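Side-chain contacts in methylxanthine N1-demethylase NdmA (Pseudomonas putida, PDB 6ICN), which catalyses the N1-demethylation of caffeine to theobromine and formaldehyde, the first step of caffeine breakdown, using a Rieske [2Fe-2S] cluster and a non-heme metal centre: residues L64-L69 against Y73-D78; P37-T42 against G53-K58; T199-N204 against F222-P227. One frame throughout, in Å; residues are numbered along the deposited sequence.

Contact 1 (L64-L69 against Y73-D78); sequences LVVAKL and YVAMRD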
loop_
_atom_site.group_PDB
_atom_site.type_symbol
_atom_site.label_atom_id
_atom_site.label_comp_id
_atom_site.label_asym_id
_atom_site.label_seq_id
_atom_site.Cartn_x
_atom_site.Cartn_y
_atom_site.Cartn_z
ATOM N N LEU A 64 -2.596 -28.746 -11.274
ATOM C CA LEU A 64 -2.265 -30.022 -10.662
ATOM C C LEU A 64 -2.030 -29.851 -9.169
ATOM O O LEU A 64 -1.837 -28.737 -8.673
ATOM C CB LEU A 64 -1.010 -30.609 -11.313
ATOM C CG LEU A 64 -0.981 -30.658 -12.843
ATOM C CD1 LEU A 64 0.368 -31.140 -13.350
ATOM C CD2 LEU A 64 -2.128 -31.512 -13.378
ATOM N N VAL A 65 -2.035 -30.968 -8.445
ATOM C CA VAL A 65 -1.686 -30.972 -7.030
ATOM C C VAL A 65 -0.647 -32.060 -6.794
ATOM O O VAL A 65 -0.764 -33.168 -7.337
ATOM C CB VAL A 65 -2.942 -31.171 -6.152
ATOM C CG1 VAL A 65 -3.676 -32.481 -6.530
ATOM C CG2 VAL A 65 -2.588 -31.128 -4.673
ATOM N N VAL A 66 0.373 -31.737 -6.005
ATOM C CA VAL A 66 1.432 -32.672 -5.631
ATOM C C VAL A 66 1.327 -32.949 -4.140
ATOM O O VAL A 66 1.086 -32.029 -3.345
ATOM C CB VAL A 66 2.825 -32.119 -5.979
ATOM C CG1 VAL A 66 3.925 -33.021 -5.437
ATOM C CG2 VAL A 66 2.980 -31.982 -7.506
ATOM N N ALA A 67 1.535 -34.213 -3.755
ATOM C CA ALA A 67 1.517 -34.586 -2.344
ATOM C C ALA A 67 2.453 -35.767 -2.135
ATOM O O ALA A 67 2.683 -36.562 -3.059
ATOM C CB ALA A 67 0.105 -34.947 -1.858
ATOM N N LYS A 68 2.977 -35.884 -0.915
ATOM C CA LYS A 68 3.774 -37.047 -0.522
ATOM C C LYS A 68 2.845 -38.050 0.153
ATOM O O LYS A 68 2.391 -37.832 1.281
ATOM C CB LYS A 68 4.922 -36.624 0.389
ATOM C CG LYS A 68 5.765 -37.810 0.871
ATOM C CD LYS A 68 7.107 -37.840 0.203
ATOM C CE LYS A 68 7.876 -39.116 0.539
ATOM N NZ LYS A 68 8.198 -39.232 1.974
ATOM N N LEU A 69 2.516 -39.127 -0.556
ATOM C CA LEU A 69 1.576 -40.146 -0.085
ATOM C C LEU A 69 2.391 -41.397 0.230
ATOM O O LEU A 69 2.827 -42.109 -0.682
ATOM C CB LEU A 69 0.504 -40.437 -1.131
ATOM C CG LEU A 69 -0.341 -39.231 -1.545
ATOM C CD1 LEU A 69 -1.467 -39.707 -2.473
ATOM C CD2 LEU A 69 -0.927 -38.525 -0.309
ATOM N N TYR A 73 5.938 -39.546 -4.204
ATOM C CA TYR A 73 5.394 -38.267 -4.656
ATOM C C TYR A 73 4.366 -38.505 -5.757
ATOM O O TYR A 73 4.654 -39.180 -6.763
ATOM C CB TYR A 73 6.516 -37.346 -5.153
ATOM C CG TYR A 73 7.476 -36.951 -4.053
ATOM C CD1 TYR A 73 7.140 -35.966 -3.125
ATOM C CD2 TYR A 73 8.705 -37.587 -3.918
ATOM C CE1 TYR A 73 8.019 -35.614 -2.118
ATOM C CE2 TYR A 73 9.587 -37.246 -2.903
ATOM C CZ TYR A 73 9.234 -36.254 -2.008
ATOM O OH TYR A 73 10.106 -35.924 -1.005
ATOM N N VAL A 74 3.167 -37.956 -5.567
ATOM C CA VAL A 74 2.028 -38.181 -6.449
ATOM C C VAL A 74 1.543 -36.849 -6.997
ATOM O O VAL A 74 1.474 -35.857 -6.257
ATOM C CB VAL A 74 0.884 -38.908 -5.714
ATOM C CG1 VAL A 74 -0.336 -39.058 -6.604
ATOM C CG2 VAL A 74 1.365 -40.279 -5.206
ATOM N N ALA A 75 1.199 -36.840 -8.288
ATOM C CA ALA A 75 0.580 -35.694 -8.953
ATOM C C ALA A 75 -0.800 -36.082 -9.485
ATOM O O ALA A 75 -0.939 -37.089 -10.196
ATOM C CB ALA A 75 1.476 -35.183 -10.091
ATOM N N MET A 76 -1.817 -35.293 -9.134
ATOM C CA MET A 76 -3.189 -35.497 -9.607
ATOM C C MET A 76 -3.700 -34.186 -10.183
ATOM O O MET A 76 -3.175 -33.115 -9.876
ATOM C CB MET A 76 -4.145 -35.932 -8.478
ATOM C CG MET A 76 -3.784 -37.196 -7.754
ATOM S SD MET A 76 -5.034 -37.478 -6.488
ATOM C CE MET A 76 -4.050 -38.435 -5.333
ATOM N N ARG A 77 -4.740 -34.259 -11.012
ATOM C CA ARG A 77 -5.440 -33.019 -11.347
ATOM C C ARG A 77 -6.014 -32.389 -10.082
ATOM O O ARG A 77 -6.599 -33.072 -9.234
ATOM C CB ARG A 77 -6.561 -33.278 -12.343
ATOM C CG ARG A 77 -7.148 -31.985 -12.894
ATOM C CD ARG A 77 -8.102 -32.260 -14.059
ATOM N NE ARG A 77 -7.577 -33.239 -15.012
ATOM C CZ ARG A 77 -6.778 -32.925 -16.023
ATOM N NH1 ARG A 77 -6.402 -31.672 -16.212
ATOM N NH2 ARG A 77 -6.355 -33.856 -16.842
ATOM N N ASP A 78 -5.874 -31.062 -9.964
ATOM C CA ASP A 78 -6.323 -30.364 -8.762
ATOM C C ASP A 78 -7.828 -30.072 -8.813
ATOM O O ASP A 78 -8.276 -28.924 -8.808
ATOM C CB ASP A 78 -5.522 -29.084 -8.592
ATOM C CG ASP A 78 -5.706 -28.475 -7.219
ATOM O OD1 ASP A 78 -6.310 -29.133 -6.354
ATOM O OD2 ASP A 78 -5.246 -27.330 -7.022
HETATM O O HOH W 1 -3.604 -26.434 -8.978
#
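K68 and Y73 face each other at one end of an antiparallel hairpin, and the lysine chain runs over the tyrosine ring. The two form a non-hydrogen-bonded pair and project from the same face of the sheet. K68 CB already comes within 4.1 Å of Y73 CE1. K68 CG stands anti to its own N (chi1 178°), and a bend at chi2 then brings K68 CD over the ring as a CH-pi contact, 3.7 Å from the centroid of Y73 and shifted toward the rim at CE1. Next along, K68 CE passes Y73 CZ and OH at longer range, and the chain then turns up from the ring toward NZ.

On the other face, the L69 and V74 side chains cross at about a right angle, with L69 CD1 4.0 Å from V74 CG2; the same methyl also meets CE of M76, whose chain runs extended beyond CG. V65 lies alongside M76, CG1 against CB, completing this apolar row. Two hydrogen-bonded pairs hold the backbones together. V65 N to M76 O is 2.8 Å, and M76 N returns a bond to V65 O; A67 and V74 exchange the second set. Where the hairpin strands part, D78 turns back toward L64, its CB 3.6 Å from L64 C. A water hydrogen-bonds to both L64 O and D78 OD2, and that carboxylate oxygen is also bonded to S88 OG.

The hairpin supplies two inner strands of the six-stranded antiparallel sheet. Strand 131-137 flanks 72-77, and strand 55-59 flanks 62-69. Helix 41-47 packs on the V66 and Y73 face through L44, and I143 of strand 140-144 touches L64, V66 and A75. At the far end, W315 of a second subunit bonds to D78 O.

Contact 2 (P37-T42 against G53-K58); sequences PVCTVT and GPLAVK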
loop_
_atom_site.group_PDB
_atom_site.type_symbol
_atom_site.label_atom_id
_atom_site.label_comp_id
_atom_site.label_asym_id
_atom_site.label_seq_id
_atom_site.Cartn_x
_atom_site.Cartn_y
_atom_site.Cartn_z
ATOM N N PRO A 37 10.014 -29.842 -14.399
ATOM C CA PRO A 37 10.004 -29.587 -12.951
ATOM C C PRO A 37 8.852 -28.657 -12.622
ATOM O O PRO A 37 8.545 -27.731 -13.379
ATOM C CB PRO A 37 11.354 -28.901 -12.707
ATOM C CG PRO A 37 11.580 -28.113 -14.009
ATOM C CD PRO A 37 10.955 -28.957 -15.120
ATOM N N VAL A 38 8.210 -28.893 -11.483
ATOM C CA VAL A 38 7.093 -28.043 -11.092
ATOM C C VAL A 38 7.320 -27.344 -9.767
ATOM O O VAL A 38 6.697 -26.295 -9.528
ATOM C CB VAL A 38 5.766 -28.825 -11.062
ATOM C CG1 VAL A 38 5.430 -29.307 -12.487
ATOM C CG2 VAL A 38 5.819 -30.011 -10.061
ATOM N N CYS A 39 8.201 -27.856 -8.923
ATOM C CA CYS A 39 8.484 -27.241 -7.635
ATOM C C CYS A 39 9.738 -27.886 -7.082
ATOM O O CYS A 39 10.167 -28.943 -7.558
ATOM C CB CYS A 39 7.307 -27.410 -6.666
ATOM S SG CYS A 39 6.945 -29.132 -6.164
ATOM N N THR A 40 10.348 -27.219 -6.105
ATOM C CA THR A 40 11.375 -27.882 -5.317
ATOM C C THR A 40 10.719 -28.737 -4.239
ATOM O O THR A 40 9.558 -28.525 -3.861
ATOM C CB THR A 40 12.313 -26.878 -4.639
ATOM O OG1 THR A 40 11.577 -26.119 -3.664
ATOM C CG2 THR A 40 12.937 -25.926 -5.670
ATOM N N VAL A 41 11.476 -29.733 -3.763
ATOM C CA VAL A 41 11.023 -30.515 -2.611
ATOM C C VAL A 41 10.775 -29.596 -1.424
ATOM O O VAL A 41 9.760 -29.719 -0.724
ATOM C CB VAL A 41 12.036 -31.628 -2.276
ATOM C CG1 VAL A 41 11.660 -32.330 -0.953
ATOM C CG2 VAL A 41 12.070 -32.657 -3.412
ATOM N N THR A 42 11.656 -28.607 -1.239
ATOM C CA THR A 42 11.478 -27.602 -0.192
ATOM C C THR A 42 10.126 -26.893 -0.308
ATOM O O THR A 42 9.401 -26.754 0.691
ATOM C CB THR A 42 12.641 -26.614 -0.246
ATOM O OG1 THR A 42 13.828 -27.299 0.187
ATOM C CG2 THR A 42 12.376 -25.416 0.686
ATOM N N GLY A 53 2.671 -31.787 1.848
ATOM C CA GLY A 53 1.743 -31.186 0.915
ATOM C C GLY A 53 0.341 -31.215 1.500
ATOM O O GLY A 53 0.165 -31.466 2.703
ATOM N N PRO A 54 -0.684 -30.981 0.668
ATOM C CA PRO A 54 -0.591 -30.822 -0.791
ATOM C C PRO A 54 -0.092 -29.454 -1.230
ATOM O O PRO A 54 -0.167 -28.475 -0.477
ATOM C CB PRO A 54 -2.039 -31.000 -1.253
ATOM C CG PRO A 54 -2.872 -30.483 -0.039
ATOM C CD PRO A 54 -2.076 -30.998 1.151
ATOM N N LEU A 55 0.385 -29.382 -2.461
ATOM C CA LEU A 55 0.833 -28.128 -3.060
ATOM C C LEU A 55 0.214 -28.016 -4.444
ATOM O O LEU A 55 0.357 -28.934 -5.258
ATOM C CB LEU A 55 2.372 -28.076 -3.157
ATOM C CG LEU A 55 2.958 -26.925 -3.995
ATOM C CD1 LEU A 55 2.611 -25.593 -3.320
ATOM C CD2 LEU A 55 4.486 -27.060 -4.228
ATOM N N ALA A 56 -0.468 -26.896 -4.717
ATOM C CA ALA A 56 -0.948 -26.610 -6.067
ATOM C C ALA A 56 0.213 -26.178 -6.961
ATOM O O ALA A 56 1.013 -25.312 -6.586
ATOM C CB ALA A 56 -2.013 -25.505 -6.032
ATOM N N VAL A 57 0.284 -26.760 -8.162
ATOM C CA VAL A 57 1.249 -26.362 -9.180
ATOM C C VAL A 57 0.517 -26.274 -10.512
ATOM O O VAL A 57 -0.595 -26.782 -10.673
ATOM C CB VAL A 57 2.441 -27.330 -9.294
ATOM C CG1 VAL A 57 3.153 -27.455 -7.935
ATOM C CG2 VAL A 57 1.968 -28.707 -9.780
ATOM N N LYS A 58 1.147 -25.585 -11.467
ATOM C CA LYS A 58 0.588 -25.404 -12.804
ATOM C C LYS A 58 1.658 -25.712 -13.832
ATOM O O LYS A 58 2.803 -25.264 -13.703
ATOM C CB LYS A 58 0.051 -23.973 -13.016
ATOM C CG LYS A 58 -0.549 -23.772 -14.405
ATOM C CD LYS A 58 -1.058 -22.335 -14.596
ATOM C CE LYS A 58 -2.434 -22.146 -14.010
ATOM N NZ LYS A 58 -2.916 -20.754 -14.255
HETATM O O HOH W 2 4.615 -25.015 -11.341
#
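V38 and V57 adopt nearly the same rotamer, chi1 -64° and -57°, and in both CG2 falls between the backbone N and the carbonyl carbon. From these positions the two valines cross at about a right angle, with V57 CG2 reaching V38 CB at 4.0 Å and touching V38 CG2 at much the same range. L55 takes the other course: its CG is anti to the backbone N, which carries CD2 across to C39. There L55 CD2 rests 3.7 Å from C39 CB and almost as close to SG, one methyl covering both atoms of the cysteine side chain. V57 CG1 adds a looser touch on C39 CB.

This contact is apolar between side chains, and the backbones meet only through solvent. One water donates to V38 O and to K58 O, each at 3.0 Å, linking the strands where they stand too far apart to pair directly. V38 O also accepts from K279 NZ of strand 277-286.

The strand axes come no nearer than 7.3 Å. Strands 35-40 and 55-59 are the outermost two of the six-stranded antiparallel sheet, so their meeting brings its two edges together, with side chains rather than a ladder of backbone bonds filling the seam. Such a curled antiparallel sheet, closing toward a barrel, is characteristic of the larger, cluster-distant part of a Rieske domain.

Contact 3 (T199-N204 against F222-P227); sequences TLFDPN and FVYDTP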
loop_
_atom_site.group_PDB
_atom_site.type_symbol
_atom_site.label_atom_id
_atom_site.label_comp_id
_atom_site.label_asym_id
_atom_site.label_seq_id
_atom_site.Cartn_x
_atom_site.Cartn_y
_atom_site.Cartn_z
ATOM N N THR A 199 29.772 -8.162 -15.107
ATOM C CA THR A 199 29.377 -9.321 -14.326
ATOM C C THR A 199 29.873 -10.634 -14.903
ATOM O O THR A 199 30.467 -11.441 -14.172
ATOM C CB THR A 199 27.840 -9.306 -14.226
ATOM O OG1 THR A 199 27.435 -8.029 -13.707
ATOM C CG2 THR A 199 27.337 -10.400 -13.316
ATOM N N LEU A 200 29.642 -10.877 -16.193
ATOM C CA LEU A 200 30.102 -12.100 -16.844
ATOM C C LEU A 200 31.159 -11.864 -17.911
ATOM O O LEU A 200 32.092 -12.658 -18.022
ATOM C CB LEU A 200 28.916 -12.854 -17.465
ATOM C CG LEU A 200 28.074 -13.582 -16.416
ATOM C CD1 LEU A 200 26.837 -14.219 -17.036
ATOM C CD2 LEU A 200 28.931 -14.622 -15.686
ATOM N N PHE A 201 31.052 -10.803 -18.699
ATOM C CA PHE A 201 31.971 -10.606 -19.809
ATOM C C PHE A 201 32.515 -9.187 -19.803
ATOM O O PHE A 201 31.892 -8.264 -19.272
ATOM C CB PHE A 201 31.290 -10.874 -21.155
ATOM C CG PHE A 201 31.495 -12.269 -21.681
ATOM C CD1 PHE A 201 31.149 -13.378 -20.913
ATOM C CD2 PHE A 201 32.008 -12.471 -22.957
ATOM C CE1 PHE A 201 31.324 -14.669 -21.401
ATOM C CE2 PHE A 201 32.183 -13.759 -23.455
ATOM C CZ PHE A 201 31.844 -14.860 -22.676
ATOM N N ASP A 202 33.693 -9.026 -20.410
ATOM C CA ASP A 202 34.136 -7.701 -20.816
ATOM C C ASP A 202 33.184 -7.162 -21.880
ATOM O O ASP A 202 32.751 -7.917 -22.762
ATOM C CB ASP A 202 35.557 -7.740 -21.391
ATOM C CG ASP A 202 36.628 -7.840 -20.330
ATOM O OD1 ASP A 202 36.341 -7.578 -19.140
ATOM O OD2 ASP A 202 37.776 -8.160 -20.698
ATOM N N PRO A 203 32.833 -5.875 -21.836
ATOM C CA PRO A 203 31.986 -5.322 -22.909
ATOM C C PRO A 203 32.621 -5.382 -24.301
ATOM O O PRO A 203 31.888 -5.314 -25.295
ATOM C CB PRO A 203 31.730 -3.874 -22.452
ATOM C CG PRO A 203 32.719 -3.607 -21.347
ATOM C CD PRO A 203 33.000 -4.936 -20.713
ATOM N N ASN A 204 33.950 -5.527 -24.410
ATOM C CA ASN A 204 34.598 -5.602 -25.719
ATOM C C ASN A 204 34.657 -7.019 -26.289
ATOM O O ASN A 204 34.993 -7.182 -27.469
ATOM C CB ASN A 204 36.018 -5.020 -25.656
ATOM C CG ASN A 204 36.785 -5.457 -24.413
ATOM O OD1 ASN A 204 36.354 -5.211 -23.282
ATOM N ND2 ASN A 204 37.929 -6.110 -24.621
ATOM N N PHE A 222 27.681 -29.258 -26.620
ATOM C CA PHE A 222 28.621 -28.344 -27.266
ATOM C C PHE A 222 29.513 -27.702 -26.207
ATOM O O PHE A 222 29.155 -27.637 -25.025
ATOM C CB PHE A 222 27.900 -27.281 -28.123
ATOM C CG PHE A 222 26.762 -26.552 -27.419
ATOM C CD1 PHE A 222 25.467 -27.064 -27.438
ATOM C CD2 PHE A 222 26.990 -25.338 -26.798
ATOM C CE1 PHE A 222 24.418 -26.376 -26.805
ATOM C CE2 PHE A 222 25.954 -24.638 -26.160
ATOM C CZ PHE A 222 24.671 -25.163 -26.160
ATOM N N VAL A 223 30.692 -27.240 -26.648
ATOM C CA VAL A 223 31.739 -26.713 -25.773
ATOM C C VAL A 223 32.172 -25.326 -26.247
ATOM O O VAL A 223 32.284 -25.079 -27.453
ATOM C CB VAL A 223 32.945 -27.677 -25.714
ATOM C CG1 VAL A 223 34.054 -27.125 -24.824
ATOM C CG2 VAL A 223 32.505 -29.049 -25.227
ATOM N N TYR A 224 32.424 -24.422 -25.296
ATOM C CA TYR A 224 32.745 -23.021 -25.584
ATOM C C TYR A 224 33.821 -22.552 -24.615
ATOM O O TYR A 224 33.596 -22.523 -23.401
ATOM C CB TYR A 224 31.486 -22.148 -25.476
ATOM C CG TYR A 224 31.679 -20.637 -25.564
ATOM C CD1 TYR A 224 32.764 -20.078 -26.240
ATOM C CD2 TYR A 224 30.761 -19.765 -24.974
ATOM C CE1 TYR A 224 32.935 -18.699 -26.316
ATOM C CE2 TYR A 224 30.922 -18.379 -25.052
ATOM C CZ TYR A 224 32.011 -17.854 -25.727
ATOM O OH TYR A 224 32.190 -16.486 -25.817
ATOM N N ASP A 225 34.987 -22.173 -25.143
ATOM C CA ASP A 225 36.063 -21.609 -24.322
ATOM C C ASP A 225 35.918 -20.091 -24.319
ATOM O O ASP A 225 36.257 -19.424 -25.301
ATOM C CB ASP A 225 37.426 -22.043 -24.848
ATOM C CG ASP A 225 37.591 -23.547 -24.842
ATOM O OD1 ASP A 225 37.285 -24.171 -23.798
ATOM O OD2 ASP A 225 38.015 -24.109 -25.876
ATOM N N THR A 226 35.408 -19.545 -23.207
ATOM C CA THR A 226 35.178 -18.107 -23.096
ATOM C C THR A 226 36.508 -17.347 -23.041
ATOM O O THR A 226 37.565 -17.941 -22.786
ATOM C CB THR A 226 34.333 -17.791 -21.855
ATOM O OG1 THR A 226 35.057 -18.147 -20.665
ATOM C CG2 THR A 226 33.004 -18.551 -21.903
ATOM N N PRO A 227 36.487 -16.036 -23.309
ATOM C CA PRO A 227 37.727 -15.250 -23.234
ATOM C C PRO A 227 38.359 -15.291 -21.849
ATOM O O PRO A 227 37.675 -15.367 -20.824
ATOM C CB PRO A 227 37.272 -13.830 -23.595
ATOM C CG PRO A 227 36.069 -14.031 -24.450
ATOM C CD PRO A 227 35.382 -15.259 -23.910
#
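F201 sits in an irregular loop, with its CA 8.2 Å from that of P227, two residues past the end of strand 219-225, so the backbones stay well apart and the phenylalanine ring spans the interval. Its chi1 of -95° lies away from the usual staggered values, and the ring reaches forward to meet three side chains with its CE2-CZ end.

Y224 comes from the opposite direction. Its CG is anti to the backbone N (chi1 172°), which extends the phenol toward the loop until OH stands at the edge of the F201 ring, near the ring plane. The hydroxyl oxygen is 3.6 Å from F201 CZ and equally far from CE2, straddling that bond. P227 crosses the phenylalanine at about a right angle, with CD 3.6 Å from F201 CE2. T226 completes the group: its CB is 3.9 Å from F201 CZ, and CG2 touches the same carbon while also lying over one face of the Y224 ring. T226 OG1, by contrast, is bonded to G239 O.

Outside the two segments, F201 stacks on F192, a residue of the caffeine pocket, and Y224 meets the ring of F189. Replacing F201 by an alanine would probably open a gap between the loop and P227, and leave F192 without its stacking partner.

Since F201 offers only C-H groups and a pi surface, its hold on segment 222-227 rests on van der Waals packing. Its stack on F192, with caffeine about 7 Å from its side chain at the nearest atoms, places F201 in a second shell; the neighbouring L200 touches caffeine itself. The ring thus joins the loop that carries L200 to segment 222-227 by shape, with no directional bond between them.

Overall arrangement
Contacts 1 and 2 are neighbours in the Rieske domain, their centres 8 Å apart, and they share its six-stranded sheet: strand 62-69 pairs with strand 55-59 through backbone bonds such as L64 N to V57 O (2.9 Å). Contact 3 belongs to the C-terminal domain, where strand 219-225 joins a separate seven-stranded sheet. Its centre lies about 42 Å from that of contact 1 and about 35 Å from that of contact 2, across the centre of the chain. The three follow one another in the order 2, 1, 3. Contacts 1 and 2 thus belong to the domain that carries the iron-sulfur cluster, while contact 3 lies beside the caffeine pocket.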